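MmcQ/YjbR family DNA-binding protein (Pseudomonas syringae pv. tomato, PDB 3H9X) probably binds DNA through a double wing motif, although its precise cellular role is uncharacterized. Local coordinates at residues Q4-Y9 / A29-S34; Y14-D19 / K38-L43; A48-I53 / P82-N87. All blocks are in the same frame, centred on the assembly; numbering follows the deposited sequence.

Contacts 1 and 2 lie close together, with centres about 4 Å apart. They use neighbouring strands, 29-32 and 39-47, which are hydrogen-bonded to each other. Contact 1 is buried and wholly apolar: helix 3-13 meets Phe31 through an aromatic edge-to-face pair. Contact 2 is partly buried and mixed, with a hydroxyl pair beside two tyrosine rings. It ties the loop after helix 3-13 to strand 39-47. Contact 3 is a surface contact about 20 Å from both, measured between centres. It joins two loops, and the aliphatic part of a lysine lies against a tyrosine. Met86 of its second loop still touches Trp39 and Leu42 of contact 2.

Contact 1: residues Q4-Y9 / A29-S34; sequences QQFIDY and AVFRHS
Phe31 of strand 29-32 points its side chain at helix 3-13 and meets Phe6 and Ile7 there. Its CB leaves the strand toward the helix. CG lies anti to the carbonyl carbon and beside the backbone N (chi1 -65°), which directs the ring at the helix. From CG outward the ring atoms come under the edge of Phe6. CD1 is 4.0 Å from Phe6 CE1, and on the other flank CE2 is 4.1 Å from the same Phe6 CE1. Phe31 CE1 and, at the tip, CZ come nearest, each 3.4 Å from Phe6 CE1. Phe31 CZ also touches the helix itself, 4.2 Å from Ile7 CB, and Ile7 CA is about as near.

The two phenyl groups form a T-shaped (edge-to-face) pair. Phe6 supplies the edge and Phe31 the face. The centroids are 5.1 Å apart and the planes stand at 84°. The two side chains approach from opposite directions, one from the helix and one from the sheet. Phe6 extends anti to its own backbone N (chi1 170°), and this brings CE1 over the Phe31 face.

Everything that crosses this contact is apolar. Both phenylalanines are buried, and Ile7 is partly exposed beside them. The surroundings extend the same core. Phe31 also touches Pro18, Tyr40 and Ala41, Phe6 rests on Met1, and Ile7 reaches Leu43. Strand 29-32 is an outermost strand of the five-stranded antiparallel sheet within this chain, and it pairs with strand 39-47. The N-terminal helix therefore packs against the edge strand of the sheet through the two rings and Ile7. This is a helix-on-sheet core of the alpha-beta fold in which the "double wing" motif of this family is built.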
loop_
_atom_site.group_PDB
_atom_site.type_symbol
_atom_site.label_atom_id
_atom_site.label_comp_id
_atom_site.label_asym_id
_atom_site.label_seq_id
_atom_site.Cartn_x
_atom_site.Cartn_y
_atom_site.Cartn_z
ATOM N N GLN A 4 11.161 -4.527 -2.313
ATOM C CA GLN A 4 11.473 -5.825 -2.920
ATOM C C GLN A 4 10.654 -6.971 -2.324
ATOM O O GLN A 4 9.939 -7.658 -3.040
ATOM C CB GLN A 4 12.961 -6.138 -2.738
ATOM C CG GLN A 4 13.747 -6.358 -4.025
ATOM C CD GLN A 4 13.182 -7.472 -4.883
ATOM O OE1 GLN A 4 12.161 -7.298 -5.557
ATOM N NE2 GLN A 4 13.842 -8.630 -4.863
ATOM N N GLN A 5 10.772 -7.171 -1.013
ATOM C CA GLN A 5 10.064 -8.249 -0.324
ATOM C C GLN A 5 8.566 -8.204 -0.553
ATOM O O GLN A 5 7.892 -9.238 -0.539
ATOM C CB GLN A 5 10.341 -8.189 1.169
ATOM C CG GLN A 5 11.810 -8.189 1.504
ATOM C CD GLN A 5 12.045 -7.911 2.963
ATOM O OE1 GLN A 5 11.413 -7.030 3.545
ATOM N NE2 GLN A 5 12.967 -8.646 3.564
ATOM N N PHE A 6 8.049 -6.995 -0.749
ATOM C CA PHE A 6 6.634 -6.795 -0.992
ATOM C C PHE A 6 6.215 -7.308 -2.358
ATOM O O PHE A 6 5.358 -8.174 -2.430
ATOM C CB PHE A 6 6.277 -5.318 -0.867
ATOM C CG PHE A 6 4.889 -4.998 -1.332
ATOM C CD1 PHE A 6 4.641 -4.664 -2.663
ATOM C CD2 PHE A 6 3.811 -5.110 -0.461
ATOM C CE1 PHE A 6 3.341 -4.461 -3.111
ATOM C CE2 PHE A 6 2.514 -4.909 -0.902
ATOM C CZ PHE A 6 2.278 -4.585 -2.227
ATOM N N ILE A 7 6.812 -6.800 -3.440
ATOM C CA ILE A 7 6.413 -7.257 -4.778
ATOM C C ILE A 7 6.571 -8.772 -4.918
ATOM O O ILE A 7 5.863 -9.415 -5.699
ATOM C CB ILE A 7 7.192 -6.537 -5.940
ATOM C CG1 ILE A 7 8.406 -7.350 -6.360
ATOM C CG2 ILE A 7 7.575 -5.133 -5.540
ATOM C CD1 ILE A 7 8.145 -8.270 -7.545
ATOM N N ASP A 8 7.498 -9.341 -4.158
ATOM C CA ASP A 8 7.720 -10.776 -4.202
ATOM C C ASP A 8 6.576 -11.486 -3.490
ATOM O O ASP A 8 6.014 -12.447 -4.015
ATOM C CB ASP A 8 9.047 -11.138 -3.535
ATOM C CG ASP A 8 10.251 -10.762 -4.382
ATOM O OD1 ASP A 8 11.386 -10.805 -3.853
ATOM O OD2 ASP A 8 10.072 -10.430 -5.579
ATOM N N TYR A 9 6.213 -11.019 -2.302
ATOM C CA TYR A 9 5.125 -11.664 -1.586
ATOM C C TYR A 9 3.848 -11.701 -2.428
ATOM O O TYR A 9 3.143 -12.701 -2.441
ATOM C CB TYR A 9 4.889 -10.958 -0.249
ATOM C CG TYR A 9 3.664 -11.439 0.499
ATOM C CD1 TYR A 9 2.424 -10.842 0.300
ATOM C CD2 TYR A 9 3.750 -12.463 1.438
ATOM C CE1 TYR A 9 1.309 -11.244 1.022
ATOM C CE2 TYR A 9 2.632 -12.874 2.164
ATOM C CZ TYR A 9 1.423 -12.260 1.952
ATOM O OH TYR A 9 0.321 -12.654 2.669
ATOM N N ALA A 29 3.679 1.338 -8.701
ATOM C CA ALA A 29 3.218 0.063 -9.231
ATOM C C ALA A 29 1.905 -0.324 -8.577
ATOM O O ALA A 29 1.765 -0.216 -7.365
ATOM C CB ALA A 29 4.251 -1.010 -8.968
ATOM N N VAL A 30 0.936 -0.766 -9.375
ATOM C CA VAL A 30 -0.354 -1.181 -8.822
ATOM C C VAL A 30 -0.516 -2.696 -8.906
ATOM O O VAL A 30 0.103 -3.351 -9.739
ATOM C CB VAL A 30 -1.577 -0.471 -9.529
ATOM C CG1 VAL A 30 -1.389 1.030 -9.527
ATOM C CG2 VAL A 30 -1.769 -0.984 -10.927
ATOM N N PHE A 31 -1.326 -3.247 -8.013
ATOM C CA PHE A 31 -1.578 -4.678 -7.997
ATOM C C PHE A 31 -3.078 -4.877 -8.072
ATOM O O PHE A 31 -3.811 -4.423 -7.192
ATOM C CB PHE A 31 -1.030 -5.314 -6.719
ATOM C CG PHE A 31 0.463 -5.240 -6.610
ATOM C CD1 PHE A 31 1.098 -4.015 -6.437
ATOM C CD2 PHE A 31 1.240 -6.389 -6.713
ATOM C CE1 PHE A 31 2.481 -3.932 -6.374
ATOM C CE2 PHE A 31 2.628 -6.321 -6.651
ATOM C CZ PHE A 31 3.249 -5.088 -6.480
ATOM N N ARG A 32 -3.543 -5.537 -9.126
ATOM C CA ARG A 32 -4.972 -5.768 -9.273
ATOM C C ARG A 32 -5.299 -7.208 -9.627
ATOM O O ARG A 32 -4.407 -8.031 -9.831
ATOM C CB ARG A 32 -5.549 -4.845 -10.340
ATOM C CG ARG A 32 -5.053 -5.119 -11.739
ATOM C CD ARG A 32 -4.074 -4.060 -12.194
ATOM N NE ARG A 32 -3.722 -4.251 -13.595
ATOM C CZ ARG A 32 -4.575 -4.108 -14.605
ATOM N NH1 ARG A 32 -4.172 -4.306 -15.853
ATOM N NH2 ARG A 32 -5.828 -3.755 -14.372
ATOM N N HIS A 33 -6.595 -7.503 -9.671
ATOM C CA HIS A 33 -7.081 -8.836 -10.013
ATOM C C HIS A 33 -7.200 -8.947 -11.523
ATOM O O HIS A 33 -7.427 -7.949 -12.208
ATOM C CB HIS A 33 -8.463 -9.104 -9.414
ATOM C CG HIS A 33 -8.505 -9.063 -7.919
ATOM N ND1 HIS A 33 -8.652 -7.886 -7.215
ATOM C CD2 HIS A 33 -8.448 -10.052 -6.998
ATOM C CE1 HIS A 33 -8.688 -8.157 -5.922
ATOM N NE2 HIS A 33 -8.567 -9.462 -5.761
ATOM N N SER A 34 -7.065 -10.163 -12.039
ATOM C CA SER A 34 -7.162 -10.380 -13.472
ATOM C C SER A 34 -8.633 -10.342 -13.879
ATOM O O SER A 34 -8.966 -10.101 -15.043
ATOM C CB SER A 34 -6.530 -11.723 -13.827
ATOM O OG SER A 34 -6.374 -11.844 -15.229
#

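Contact 2: residues Y14-D19 / K38-L43; sequences YDTKPD and KWYALL
Tyr40 turns its ring toward Tyr14 and Thr16 with CG placed between its own backbone N and carbonyl carbon (chi1 71°). Thr16 holds OG1 beside its backbone N (chi1 -57°), facing the incoming phenol. Tyr40 belongs to a classic beta bulge: Tyr40 and Ala41 both lie opposite Phe31 of the adjacent antiparallel strand, and both have backbone bonds to it. The bulge sits near the start of strand 39-47, and its tyrosine reaches the segment that follows helix 3-13.

The rings of Tyr40 and Tyr14 form an edge-to-face pair. The edge of Tyr40 is directed at the face of Tyr14, with centroids 5.7 Å apart and planes at 59°, well short of perpendicular. Tyr40 OH also lies 3.7 Å from Tyr14 CB, the carbon that carries the ring. Helix 102-115 adds to the cluster: Phe113 meets both rings, and Tyr14 OH is hydrogen-bonded to Glu110.

The polar link is between two hydroxyls. Tyr40 OH and Thr16 OG1 are hydrogen-bonded at 3.2 Å, either being a possible donor, and OG1 sits at the edge of the Tyr40 ring, near its plane.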
loop_
_atom_site.group_PDB
_atom_site.type_symbol
_atom_site.label_atom_id
_atom_site.label_comp_id
_atom_site.label_asym_id
_atom_site.label_seq_id
_atom_site.Cartn_x
_atom_site.Cartn_y
_atom_site.Cartn_z
ATOM N N TYR A 14 -0.291 -14.408 -4.430
ATOM C CA TYR A 14 -1.436 -14.057 -5.258
ATOM C C TYR A 14 -1.162 -14.271 -6.729
ATOM O O TYR A 14 -2.067 -14.173 -7.548
ATOM C CB TYR A 14 -1.844 -12.595 -5.019
ATOM C CG TYR A 14 -2.237 -12.291 -3.586
ATOM C CD1 TYR A 14 -3.433 -12.754 -3.054
ATOM C CD2 TYR A 14 -1.381 -11.594 -2.747
ATOM C CE1 TYR A 14 -3.763 -12.536 -1.712
ATOM C CE2 TYR A 14 -1.694 -11.366 -1.412
ATOM C CZ TYR A 14 -2.882 -11.841 -0.894
ATOM O OH TYR A 14 -3.166 -11.641 0.445
ATOM N N ASP A 15 0.089 -14.561 -7.068
ATOM C CA ASP A 15 0.446 -14.788 -8.462
ATOM C C ASP A 15 0.054 -13.584 -9.329
ATOM O O ASP A 15 -0.450 -13.736 -10.437
ATOM C CB ASP A 15 -0.261 -16.048 -8.957
ATOM C CG ASP A 15 0.433 -16.676 -10.141
ATOM O OD1 ASP A 15 0.300 -16.145 -11.264
ATOM O OD2 ASP A 15 1.125 -17.697 -9.936
ATOM N N THR A 16 0.307 -12.388 -8.808
ATOM C CA THR A 16 -0.007 -11.137 -9.496
ATOM C C THR A 16 1.267 -10.459 -9.985
ATOM O O THR A 16 2.249 -10.372 -9.245
ATOM C CB THR A 16 -0.723 -10.138 -8.552
ATOM O OG1 THR A 16 -1.916 -10.732 -8.022
ATOM C CG2 THR A 16 -1.079 -8.867 -9.297
ATOM N N LYS A 17 1.247 -9.977 -11.227
ATOM C CA LYS A 17 2.402 -9.280 -11.794
ATOM C C LYS A 17 2.186 -7.775 -11.621
ATOM O O LYS A 17 1.124 -7.253 -11.953
ATOM C CB LYS A 17 2.588 -9.659 -13.275
ATOM C CG LYS A 17 2.651 -8.495 -14.285
ATOM C CD LYS A 17 1.249 -8.015 -14.722
ATOM C CE LYS A 17 1.294 -6.721 -15.550
ATOM N NZ LYS A 17 2.214 -6.769 -16.730
ATOM N N PRO A 18 3.187 -7.063 -11.075
ATOM C CA PRO A 18 3.073 -5.618 -10.864
ATOM C C PRO A 18 2.888 -4.835 -12.155
ATOM O O PRO A 18 3.554 -5.098 -13.158
ATOM C CB PRO A 18 4.378 -5.271 -10.153
ATOM C CG PRO A 18 5.341 -6.281 -10.698
ATOM C CD PRO A 18 4.514 -7.543 -10.647
ATOM N N ASP A 19 1.969 -3.873 -12.116
ATOM C CA ASP A 19 1.674 -3.028 -13.265
ATOM C C ASP A 19 2.188 -1.614 -13.043
ATOM O O ASP A 19 2.293 -1.159 -11.906
ATOM C CB ASP A 19 0.181 -2.986 -13.513
ATOM C CG ASP A 19 -0.175 -3.561 -14.836
ATOM O OD1 ASP A 19 0.326 -3.029 -15.853
ATOM O OD2 ASP A 19 -0.939 -4.546 -14.868
ATOM N N LYS A 38 -9.522 -4.688 -10.488
ATOM C CA LYS A 38 -9.587 -3.789 -9.342
ATOM C C LYS A 38 -8.278 -3.775 -8.555
ATOM O O LYS A 38 -7.732 -4.826 -8.203
ATOM C CB LYS A 38 -10.747 -4.165 -8.412
ATOM C CG LYS A 38 -12.121 -3.918 -9.004
ATOM C CD LYS A 38 -13.210 -4.003 -7.955
ATOM C CE LYS A 38 -14.569 -3.696 -8.572
ATOM N NZ LYS A 38 -15.638 -3.422 -7.561
ATOM N N TRP A 39 -7.781 -2.568 -8.293
ATOM C CA TRP A 39 -6.540 -2.363 -7.556
ATOM C C TRP A 39 -6.752 -2.744 -6.111
ATOM O O TRP A 39 -7.770 -2.385 -5.529
ATOM C CB TRP A 39 -6.135 -0.889 -7.592
ATOM C CG TRP A 39 -5.837 -0.346 -8.948
ATOM C CD1 TRP A 39 -6.017 -0.975 -10.156
ATOM C CD2 TRP A 39 -5.285 0.937 -9.242
ATOM N NE1 TRP A 39 -5.607 -0.162 -11.174
ATOM C CE2 TRP A 39 -5.153 1.020 -10.644
ATOM C CE3 TRP A 39 -4.884 2.030 -8.456
ATOM C CZ2 TRP A 39 -4.640 2.155 -11.280
ATOM C CZ3 TRP A 39 -4.373 3.154 -9.089
ATOM C CH2 TRP A 39 -4.257 3.207 -10.485
ATOM N N TYR A 40 -5.797 -3.460 -5.527
ATOM C CA TYR A 40 -5.905 -3.844 -4.127
ATOM C C TYR A 40 -4.621 -3.476 -3.390
ATOM O O TYR A 40 -4.496 -3.696 -2.197
ATOM C CB TYR A 40 -6.221 -5.351 -4.015
ATOM C CG TYR A 40 -5.094 -6.297 -4.394
ATOM C CD1 TYR A 40 -4.076 -6.596 -3.487
ATOM C CD2 TYR A 40 -5.047 -6.894 -5.656
ATOM C CE1 TYR A 40 -3.029 -7.466 -3.823
ATOM C CE2 TYR A 40 -3.999 -7.768 -6.003
ATOM C CZ TYR A 40 -2.992 -8.046 -5.076
ATOM O OH TYR A 40 -1.937 -8.878 -5.398
ATOM N N ALA A 41 -3.689 -2.883 -4.128
ATOM C CA ALA A 41 -2.390 -2.479 -3.608
ATOM C C ALA A 41 -1.721 -1.446 -4.531
ATOM O O ALA A 41 -1.635 -1.650 -5.746
ATOM C CB ALA A 41 -1.496 -3.704 -3.468
ATOM N N LEU A 42 -1.253 -0.343 -3.943
ATOM C CA LEU A 42 -0.584 0.732 -4.680
ATOM C C LEU A 42 0.795 0.993 -4.062
ATOM O O LEU A 42 0.909 1.549 -2.965
ATOM C CB LEU A 42 -1.400 2.023 -4.596
ATOM C CG LEU A 42 -1.450 3.007 -5.774
ATOM C CD1 LEU A 42 -1.873 4.359 -5.223
ATOM C CD2 LEU A 42 -0.119 3.132 -6.485
ATOM N N LEU A 43 1.835 0.596 -4.781
ATOM C CA LEU A 43 3.202 0.773 -4.330
ATOM C C LEU A 43 3.716 2.081 -4.900
ATOM O O LEU A 43 3.590 2.317 -6.095
ATOM C CB LEU A 43 4.059 -0.382 -4.841
ATOM C CG LEU A 43 5.549 -0.327 -4.560
ATOM C CD1 LEU A 43 5.765 -0.459 -3.089
ATOM C CD2 LEU A 43 6.255 -1.422 -5.318
#

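Contact 3: residues A48-I53 / P82-N87; sequences AEKIGI and PAYHMN
Tyr84 is the centre of this contact, with Lys50 and Ile51 as its first shell. The lysine uses its aliphatic carbons. Lys50 CB is 3.6 Å from Tyr84 CE1, and Lys50 CG is 3.5 Å from Tyr84 OH. A bend at chi2 (-79°) keeps CD beside the phenol, and a second at chi4 comes before the ammonium end, which leads away. Ile51 touches the base of the tyrosine: its CG2 is 4.1 Å from Tyr84 CB, and the two side chains cross at about a right angle.

On the tyrosine side, the neighbouring imidazole lies over one face of the ring, with His85 CD2 3.4 Å above the Tyr84 plane and offset toward the rim. The Tyr84 backbone N is hydrogen-bonded to Thr93 OG1, which fixes the loop to strand 91-95. The Tyr84 side chain also touches Met44 and Ile46, and Ile51 shares the contact with Ile46.

A short 3-10 segment, 48-50, presents Lys50, and Ile51 follows it. Ile51 N bonds to Ala48 O at 3.2 Å, and Gly52 N to Glu49 O at 2.9 Å. Gly52 then turns the chain with a positive phi (86°) suited to glycine.

Segment 48-53 lies in the connection between strands 39-47 and 58-65, and segment 82-87 in that between strands 80-82 and 91-95. The contact thus joins the connections of two antiparallel beta hairpins, an arrangement consistent with the "double wing" fold.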
loop_
_atom_site.group_PDB
_atom_site.type_symbol
_atom_site.label_atom_id
_atom_site.label_comp_id
_atom_site.label_asym_id
_atom_site.label_seq_id
_atom_site.Cartn_x
_atom_site.Cartn_y
_atom_site.Cartn_z
ATOM N N ALA A 48 8.952 11.989 1.841
ATOM C CA ALA A 48 8.475 11.807 3.200
ATOM C C ALA A 48 7.437 12.860 3.605
ATOM O O ALA A 48 6.414 12.530 4.225
ATOM C CB ALA A 48 9.654 11.822 4.167
ATOM N N GLU A 49 7.691 14.116 3.228
ATOM C CA GLU A 49 6.805 15.248 3.556
ATOM C C GLU A 49 5.325 15.039 3.175
ATOM O O GLU A 49 4.444 15.323 3.983
ATOM C CB GLU A 49 7.332 16.537 2.895
ATOM C CG GLU A 49 7.252 16.532 1.364
ATOM C CD GLU A 49 7.059 17.936 0.758
ATOM O OE1 GLU A 49 6.137 18.678 1.216
ATOM O OE2 GLU A 49 7.812 18.286 -0.201
ATOM N N LYS A 50 5.065 14.549 1.959
ATOM C CA LYS A 50 3.704 14.288 1.474
ATOM C C LYS A 50 2.783 13.515 2.454
ATOM O O LYS A 50 1.550 13.546 2.296
ATOM C CB LYS A 50 3.739 13.524 0.143
ATOM C CG LYS A 50 4.183 14.338 -1.078
ATOM C CD LYS A 50 3.038 15.210 -1.604
ATOM C CE LYS A 50 3.433 16.050 -2.839
ATOM N NZ LYS A 50 4.392 17.152 -2.496
ATOM N N ILE A 51 3.353 12.800 3.432
ATOM C CA ILE A 51 2.520 12.083 4.414
ATOM C C ILE A 51 2.850 12.459 5.855
ATOM O O ILE A 51 2.700 11.641 6.780
ATOM C CB ILE A 51 2.606 10.530 4.316
ATOM C CG1 ILE A 51 4.032 10.051 4.629
ATOM C CG2 ILE A 51 2.096 10.074 2.959
ATOM C CD1 ILE A 51 4.118 8.537 4.853
ATOM N N GLY A 52 3.308 13.693 6.044
ATOM C CA GLY A 52 3.591 14.168 7.386
ATOM C C GLY A 52 4.948 13.881 7.991
ATOM O O GLY A 52 5.424 14.642 8.840
ATOM N N ILE A 53 5.583 12.788 7.606
ATOM C CA ILE A 53 6.884 12.543 8.183
ATOM C C ILE A 53 7.848 13.575 7.570
ATOM O O ILE A 53 7.834 13.840 6.355
ATOM C CB ILE A 53 7.351 11.082 7.955
ATOM C CG1 ILE A 53 8.808 10.938 8.425
ATOM C CG2 ILE A 53 7.084 10.660 6.521
ATOM C CD1 ILE A 53 9.004 11.177 9.946
ATOM N N PRO A 82 -2.713 8.415 6.632
ATOM C CA PRO A 82 -3.911 8.635 5.816
ATOM C C PRO A 82 -3.612 8.318 4.346
ATOM O O PRO A 82 -2.506 8.558 3.868
ATOM C CB PRO A 82 -4.200 10.114 6.035
ATOM C CG PRO A 82 -3.719 10.330 7.426
ATOM C CD PRO A 82 -2.405 9.622 7.417
ATOM N N ALA A 83 -4.595 7.787 3.631
ATOM C CA ALA A 83 -4.395 7.432 2.232
ATOM C C ALA A 83 -3.822 8.570 1.395
ATOM O O ALA A 83 -4.329 9.686 1.411
ATOM C CB ALA A 83 -5.702 6.955 1.626
ATOM N N TYR A 84 -2.762 8.264 0.658
ATOM C CA TYR A 84 -2.119 9.234 -0.206
ATOM C C TYR A 84 -2.478 8.915 -1.652
ATOM O O TYR A 84 -2.245 7.803 -2.115
ATOM C CB TYR A 84 -0.608 9.163 -0.035
ATOM C CG TYR A 84 0.132 10.131 -0.924
ATOM C CD1 TYR A 84 0.105 11.501 -0.667
ATOM C CD2 TYR A 84 0.837 9.678 -2.042
ATOM C CE1 TYR A 84 0.758 12.398 -1.500
ATOM C CE2 TYR A 84 1.492 10.565 -2.885
ATOM C CZ TYR A 84 1.446 11.923 -2.609
ATOM O OH TYR A 84 2.061 12.811 -3.455
ATOM N N HIS A 85 -3.028 9.901 -2.357
ATOM C CA HIS A 85 -3.450 9.763 -3.754
ATOM C C HIS A 85 -4.627 8.807 -3.928
ATOM O O HIS A 85 -4.956 8.412 -5.048
ATOM C CB HIS A 85 -2.298 9.293 -4.662
ATOM C CG HIS A 85 -1.465 10.404 -5.235
ATOM N ND1 HIS A 85 -0.656 10.225 -6.340
ATOM C CD2 HIS A 85 -1.258 11.675 -4.820
ATOM C CE1 HIS A 85 0.017 11.339 -6.574
ATOM N NE2 HIS A 85 -0.329 12.232 -5.666
HETATM N N MSE A 86 -5.257 8.430 -2.825
HETATM C CA MSE A 86 -6.407 7.548 -2.886
HETATM C C MSE A 86 -7.445 8.104 -1.941
HETATM O O MSE A 86 -7.154 9.025 -1.180
HETATM C CB MSE A 86 -6.029 6.125 -2.473
HETATM C CG MSE A 86 -5.037 5.451 -3.410
HETATM SE SE MSE A 86 -5.801 5.070 -5.157
HETATM C CE MSE A 86 -6.291 3.208 -4.862
ATOM N N ASN A 87 -8.650 7.545 -1.990
ATOM C CA ASN A 87 -9.752 7.991 -1.143
ATOM C C ASN A 87 -9.466 7.711 0.326
ATOM O O ASN A 87 -9.279 6.559 0.726
ATOM C CB ASN A 87 -11.035 7.293 -1.570
ATOM C CG ASN A 87 -12.235 7.802 -0.828
ATOM O OD1 ASN A 87 -12.420 7.529 0.359
ATOM N ND2 ASN A 87 -13.062 8.564 -1.521
#